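Local coordinates for Hen1 (Anabaena variabilis, PDB 3JWH), which probably transfers a methyl group from S-adenosyl-L-methionine to the 2'-hydroxyl of the 3'-terminal nucleotide of RNA, at residues Asn176-Thr179 with Glu180-Ala183; Phe123-Val126 with Leu127-Ala131. One frame throughout, in Å; residues are numbered along the deposited sequence.

Interaction 1: Asn176-Thr179 with Glu180-Ala183; sequences NKIT and ERFA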
ATOM      1  N   ASN A 176       8.595   8.096 -10.865  1.00 25.30           N
ATOM      2  CA  ASN A 176       9.247   9.364 -11.123  1.00 26.47           C
ATOM      3  C   ASN A 176       8.239  10.253 -11.850  1.00 26.93           C
ATOM      4  O   ASN A 176       8.175  11.453 -11.597  1.00 29.94           O
ATOM      5  CB  ASN A 176      10.514   9.173 -11.968  1.00 27.19           C
ATOM      6  CG  ASN A 176      11.670   8.593 -11.162  1.00 29.58           C
ATOM      7  OD1 ASN A 176      11.892   8.971 -10.012  1.00 28.71           O
ATOM      8  ND2 ASN A 176      12.427   7.684 -11.776  1.00 29.94           N
ATOM      9  N   LYS A 177       7.451   9.668 -12.742  1.00 26.66           N
ATOM     10  CA  LYS A 177       6.438  10.443 -13.454  1.00 30.16           C
ATOM     11  C   LYS A 177       5.454  10.983 -12.421  1.00 29.24           C
ATOM     12  O   LYS A 177       4.862  12.031 -12.632  1.00 31.11           O
ATOM     13  CB  LYS A 177       5.677   9.589 -14.477  1.00 31.30           C
ATOM     14  CG  LYS A 177       6.330   9.463 -15.849  1.00 35.86           C
ATOM     15  CD  LYS A 177       6.110  10.698 -16.698  1.00 40.80           C
ATOM     16  CE  LYS A 177       6.783  10.555 -18.056  1.00 43.83           C
ATOM     17  NZ  LYS A 177       6.553  11.722 -18.970  1.00 43.86           N
ATOM     18  N   ILE A 178       5.276  10.272 -11.307  1.00 26.98           N
ATOM     19  CA  ILE A 178       4.351  10.744 -10.282  1.00 26.31           C
ATOM     20  C   ILE A 178       4.892  12.009  -9.621  1.00 26.50           C
ATOM     21  O   ILE A 178       4.153  12.967  -9.399  1.00 22.86           O
ATOM     22  CB  ILE A 178       4.094   9.674  -9.183  1.00 25.21           C
ATOM     23  CG1 ILE A 178       3.243   8.520  -9.741  1.00 23.79           C
ATOM     24  CG2 ILE A 178       3.396  10.307  -7.997  1.00 24.77           C
ATOM     25  CD1 ILE A 178       1.838   8.930 -10.183  1.00 18.97           C
ATOM     26  N   THR A 179       6.187  12.028  -9.324  1.00 25.12           N
ATOM     27  CA  THR A 179       6.767  13.197  -8.668  1.00 25.01           C
ATOM     28  C   THR A 179       6.859  14.407  -9.593  1.00 24.39           C
ATOM     29  O   THR A 179       7.196  15.503  -9.150  1.00 21.00           O
ATOM     30  CB  THR A 179       8.179  12.906  -8.145  1.00 24.45           C
ATOM     31  OG1 THR A 179       9.074  12.868  -9.257  1.00 24.05           O
ATOM     32  CG2 THR A 179       8.222  11.567  -7.394  1.00 19.29           C
ATOM     33  N   GLU A 180       6.582  14.195 -10.873  1.00 26.72           N
ATOM     34  CA  GLU A 180       6.630  15.262 -11.870  1.00 28.20           C
ATOM     35  C   GLU A 180       5.261  15.919 -12.007  1.00 28.94           C
ATOM     36  O   GLU A 180       5.163  17.106 -12.311  1.00 29.50           O
ATOM     37  CB  GLU A 180       7.073  14.698 -13.222  1.00 29.33           C
ATOM     38  CG  GLU A 180       8.576  14.503 -13.369  1.00 32.85           C
ATOM     39  CD  GLU A 180       8.949  13.502 -14.465  1.00 37.87           C
ATOM     40  OE1 GLU A 180       8.192  13.369 -15.457  1.00 35.60           O
ATOM     41  OE2 GLU A 180      10.015  12.849 -14.338  1.00 40.38           O
ATOM     42  N   ARG A 181       4.209  15.140 -11.774  1.00 29.31           N
ATOM     43  CA  ARG A 181       2.839  15.625 -11.876  1.00 29.50           C
ATOM     44  C   ARG A 181       2.251  16.031 -10.544  1.00 29.02           C
ATOM     45  O   ARG A 181       1.428  16.948 -10.478  1.00 29.90           O
ATOM     46  CB  ARG A 181       1.938  14.555 -12.506  1.00 30.83           C
ATOM     47  CG  ARG A 181       2.077  14.442 -14.021  1.00 36.31           C
ATOM     48  CD  ARG A 181       1.029  13.507 -14.604  1.00 39.34           C
ATOM     49  NE  ARG A 181       1.286  12.114 -14.258  1.00 41.68           N
ATOM     50  CZ  ARG A 181       0.346  11.236 -13.921  1.00 43.53           C
ATOM     51  NH1 ARG A 181      -0.932  11.598 -13.873  1.00 42.78           N
ATOM     52  NH2 ARG A 181       0.683   9.985 -13.644  1.00 42.97           N
ATOM     53  N   PHE A 182       2.681  15.350  -9.487  1.00 25.34           N
ATOM     54  CA  PHE A 182       2.179  15.608  -8.151  1.00 22.18           C
ATOM     55  C   PHE A 182       3.234  16.134  -7.176  1.00 22.69           C
ATOM     56  O   PHE A 182       4.427  15.951  -7.384  1.00 24.07           O
ATOM     57  CB  PHE A 182       1.533  14.324  -7.648  1.00 21.62           C
ATOM     58  CG  PHE A 182       0.485  13.794  -8.583  1.00 24.08           C
ATOM     59  CD1 PHE A 182      -0.775  14.386  -8.645  1.00 22.67           C
ATOM     60  CD2 PHE A 182       0.774  12.733  -9.446  1.00 21.57           C
ATOM     61  CE1 PHE A 182      -1.726  13.933  -9.548  1.00 24.22           C
ATOM     62  CE2 PHE A 182      -0.171  12.277 -10.349  1.00 22.76           C
ATOM     63  CZ  PHE A 182      -1.425  12.873 -10.405  1.00 23.92           C
ATOM     64  N   ALA A 183       2.785  16.790  -6.109  1.00 19.94           N
ATOM     65  CA  ALA A 183       3.700  17.373  -5.121  1.00 19.63           C
ATOM     66  C   ALA A 183       4.368  16.344  -4.203  1.00 19.06           C
ATOM     67  O   ALA A 183       4.244  16.409  -2.979  1.00 18.35           O
ATOM     68  CB  ALA A 183       2.957  18.441  -4.279  1.00 15.06           C
TER

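Interaction 2: Phe123-Val126 with Leu127-Ala131; sequences FERV and LFEFA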
ATOM      1  N   PHE A 123      -6.905   6.418 -10.530  1.00 24.29           N
ATOM      2  CA  PHE A 123      -6.463   6.093  -9.185  1.00 21.36           C
ATOM      3  C   PHE A 123      -5.346   7.040  -8.756  1.00 20.22           C
ATOM      4  O   PHE A 123      -5.290   7.463  -7.600  1.00 21.13           O
ATOM      5  CB  PHE A 123      -5.976   4.644  -9.136  1.00 25.40           C
ATOM      6  CG  PHE A 123      -5.342   4.266  -7.841  1.00 26.80           C
ATOM      7  CD1 PHE A 123      -6.030   4.424  -6.642  1.00 28.55           C
ATOM      8  CD2 PHE A 123      -4.047   3.771  -7.809  1.00 30.09           C
ATOM      9  CE1 PHE A 123      -5.436   4.095  -5.431  1.00 30.15           C
ATOM     10  CE2 PHE A 123      -3.441   3.435  -6.593  1.00 30.84           C
ATOM     11  CZ  PHE A 123      -4.137   3.600  -5.402  1.00 28.12           C
ATOM     12  N   GLU A 124      -4.466   7.378  -9.694  1.00 18.40           N
ATOM     13  CA  GLU A 124      -3.349   8.276  -9.410  1.00 19.93           C
ATOM     14  C   GLU A 124      -3.820   9.632  -8.911  1.00 20.25           C
ATOM     15  O   GLU A 124      -3.250  10.173  -7.974  1.00 17.55           O
ATOM     16  CB  GLU A 124      -2.462   8.467 -10.650  1.00 19.42           C
ATOM     17  CG  GLU A 124      -1.536   7.289 -10.953  1.00 26.38           C
ATOM     18  CD  GLU A 124      -0.945   7.343 -12.361  1.00 29.66           C
ATOM     19  OE1 GLU A 124      -1.081   8.396 -13.026  1.00 31.59           O
ATOM     20  OE2 GLU A 124      -0.339   6.339 -12.798  1.00 27.79           O
ATOM     21  N   ARG A 125      -4.853  10.188  -9.544  1.00 23.88           N
ATOM     22  CA  ARG A 125      -5.388  11.476  -9.121  1.00 25.79           C
ATOM     23  C   ARG A 125      -6.074  11.328  -7.781  1.00 23.92           C
ATOM     24  O   ARG A 125      -5.832  12.107  -6.865  1.00 26.33           O
ATOM     25  CB  ARG A 125      -6.369  12.028 -10.152  1.00 29.34           C
ATOM     26  CG  ARG A 125      -5.682  12.654 -11.358  1.00 35.47           C
ATOM     27  CD  ARG A 125      -6.688  13.371 -12.227  1.00 39.83           C
ATOM     28  NE  ARG A 125      -7.688  12.440 -12.738  1.00 43.64           N
ATOM     29  CZ  ARG A 125      -7.446  11.525 -13.670  1.00 45.04           C
ATOM     30  NH1 ARG A 125      -6.231  11.423 -14.202  1.00 47.45           N
ATOM     31  NH2 ARG A 125      -8.416  10.710 -14.068  1.00 46.19           N
ATOM     32  N   VAL A 126      -6.928  10.322  -7.664  1.00 21.03           N
ATOM     33  CA  VAL A 126      -7.617  10.076  -6.414  1.00 19.76           C
ATOM     34  C   VAL A 126      -6.613  10.047  -5.259  1.00 22.53           C
ATOM     35  O   VAL A 126      -6.829  10.651  -4.208  1.00 22.11           O
ATOM     36  CB  VAL A 126      -8.352   8.730  -6.451  1.00 22.14           C
ATOM     37  CG1 VAL A 126      -8.975   8.432  -5.090  1.00 21.44           C
ATOM     38  CG2 VAL A 126      -9.411   8.754  -7.538  1.00 21.19           C
ATOM     39  N   LEU A 127      -5.500   9.356  -5.474  1.00 21.36           N
ATOM     40  CA  LEU A 127      -4.483   9.209  -4.449  1.00 19.33           C
ATOM     41  C   LEU A 127      -3.502  10.377  -4.253  1.00 19.54           C
ATOM     42  O   LEU A 127      -3.322  10.868  -3.133  1.00 17.91           O
ATOM     43  CB  LEU A 127      -3.697   7.915  -4.715  1.00 20.00           C
ATOM     44  CG  LEU A 127      -2.415   7.643  -3.926  1.00 21.04           C
ATOM     45  CD1 LEU A 127      -2.719   7.404  -2.454  1.00 20.52           C
ATOM     46  CD2 LEU A 127      -1.741   6.418  -4.529  1.00 22.75           C
ATOM     47  N   PHE A 128      -2.869  10.825  -5.328  1.00 17.59           N
ATOM     48  CA  PHE A 128      -1.885  11.893  -5.205  1.00 18.66           C
ATOM     49  C   PHE A 128      -2.392  13.324  -5.328  1.00 18.67           C
ATOM     50  O   PHE A 128      -1.636  14.262  -5.112  1.00 16.61           O
ATOM     51  CB  PHE A 128      -0.756  11.650  -6.209  1.00 18.41           C
ATOM     52  CG  PHE A 128       0.017  10.380  -5.957  1.00 18.06           C
ATOM     53  CD1 PHE A 128       0.867  10.273  -4.854  1.00 16.87           C
ATOM     54  CD2 PHE A 128      -0.100   9.294  -6.821  1.00 14.70           C
ATOM     55  CE1 PHE A 128       1.588   9.103  -4.620  1.00 18.34           C
ATOM     56  CE2 PHE A 128       0.614   8.123  -6.594  1.00 17.92           C
ATOM     57  CZ  PHE A 128       1.461   8.026  -5.493  1.00 15.70           C
ATOM     58  N   GLU A 129      -3.673  13.490  -5.649  1.00 21.90           N
ATOM     59  CA  GLU A 129      -4.262  14.820  -5.820  1.00 25.62           C
ATOM     60  C   GLU A 129      -5.412  15.022  -4.839  1.00 26.34           C
ATOM     61  O   GLU A 129      -5.379  15.935  -4.007  1.00 26.72           O
ATOM     62  CB  GLU A 129      -4.753  14.969  -7.266  1.00 29.76           C
ATOM     63  CG  GLU A 129      -5.074  16.381  -7.731  1.00 36.08           C
ATOM     64  CD  GLU A 129      -5.464  16.410  -9.204  1.00 40.57           C
ATOM     65  OE1 GLU A 129      -4.569  16.242 -10.060  1.00 42.73           O
ATOM     66  OE2 GLU A 129      -6.668  16.574  -9.509  1.00 43.71           O
ATOM     67  N   PHE A 130      -6.416  14.151  -4.925  1.00 25.87           N
ATOM     68  CA  PHE A 130      -7.575  14.216  -4.049  1.00 23.96           C
ATOM     69  C   PHE A 130      -7.228  13.984  -2.566  1.00 25.47           C
ATOM     70  O   PHE A 130      -7.278  14.915  -1.757  1.00 26.81           O
ATOM     71  CB  PHE A 130      -8.623  13.196  -4.513  1.00 23.21           C
ATOM     72  CG  PHE A 130      -9.924  13.287  -3.777  1.00 27.22           C
ATOM     73  CD1 PHE A 130     -10.734  14.418  -3.908  1.00 30.38           C
ATOM     74  CD2 PHE A 130     -10.339  12.262  -2.937  1.00 26.58           C
ATOM     75  CE1 PHE A 130     -11.940  14.526  -3.211  1.00 30.15           C
ATOM     76  CE2 PHE A 130     -11.544  12.358  -2.233  1.00 31.94           C
ATOM     77  CZ  PHE A 130     -12.347  13.498  -2.372  1.00 31.63           C
ATOM     78  N   ALA A 131      -6.890  12.745  -2.198  1.00 23.74           N
ATOM     79  CA  ALA A 131      -6.556  12.443  -0.804  1.00 21.76           C
ATOM     80  C   ALA A 131      -5.307  13.215  -0.391  1.00 21.45           C
ATOM     81  O   ALA A 131      -5.295  13.933   0.605  1.00 21.51           O
ATOM     82  CB  ALA A 131      -6.333  10.942  -0.632  1.00 22.00           C
TER

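Interaction 1: Asn176-Thr179 with Glu180-Ala183
Ile178 and Phe182 meet one turn apart at the C-terminal end of helix 168-181, the CG2 methyl of Ile178 lying 3.9 Å from CD2 of the Phe182 ring. The CD1 methyl of Ile178 serves two neighbours, touching Phe182 CE2 and lying 3.8 Å from Arg181 NH2. Phe182 also presents CE2 to one face of the Arg181 guanidinium, off centre toward its rim. On the outer side of the helix, Glu180 runs back over the preceding turn, and its OE1 comes within 3.6 Å of Lys177 CD, while the ammonium stays just beyond salt-bridge distance. Backbone bonds set these positions. Phe182 N donates to Ile178 O at 2.8 Å, although Phe182 itself leaves helical geometry. Arg181 N bonds to Lys177 O, whereas Glu180 N makes only weak bonds to the carbonyls of Asn176 and Lys177. With chi1 at 74°, the hydroxyl of Thr179 turns back along the helix and donates from OG1 to Asn176 O at 2.9 Å. Ile178 packs against helix 117-131 and Phe207 of strand 202-209, Arg181 pairs with Glu124 of that helix, and Asn176 and Thr179 rest on Val186 of strand 184-188.

Interaction 2: Phe123-Val126 with Leu127-Ala131
Phe123 and Leu127 both hold CG trans to the backbone nitrogen (chi1 173° and 170°), which sends their side chains the same way, side by side, and brings Leu127 CD2 to 3.8 Å from Phe123 CZ. They lie on helix 117-131, the crossover helix of a beta-alpha-beta unit in the Rossmann-like methyltransferase fold, and face its sheet: both touch Val108 of strand 105-109, and Leu127 reaches Val136 of strand 135-141. The same CD2 methyl also sits over one face of the Phe128 ring, near its rim, and Phe128 in turn meets Phe207 and Tyr184 edge-to-face. On the outer surface Arg125 and Glu129 extend alongside each other, their flat ends 51° apart, without contact between charged atoms; the nearest approach is of a methylene to a carboxylate oxygen, Arg125 CG to Glu129 OE1 at 4.0 Å. The backbone begins with regular alpha-helical bonds, Leu127 N to Phe123 O and Phe128 N to Glu124 O, then widens into a pi-type turn. Arg125 O takes two donors from opposite faces of its carbonyl plane, Glu129 N at 2.8 Å and Phe130 N at 2.9 Å. One residue on, Ala131 N points almost straight at Val126 O, 2.9 Å away.

Overall arrangement
Interaction 2 comes first along the chain, on helix 117-131, and interaction 1 follows on helix 168-181; their centres are 12 Å apart, on the same side of the chain's centre. Both occupy the later turns of their helices, and the two helices touch directly. The bridge between the two contacts is the salt bridge of Arg181 NH2 with Glu124 OE1, while Glu124 OE2 bonds to Trp174. Beside this polar link, Phe182 packs on Phe128 and Glu129, and Ile178 on Phe128. The two contacts thus lie where the helix that links parallel strands 105-109 and 135-141 meets the helix that precedes the antiparallel edge strand 184-188 of the seven-stranded sheet.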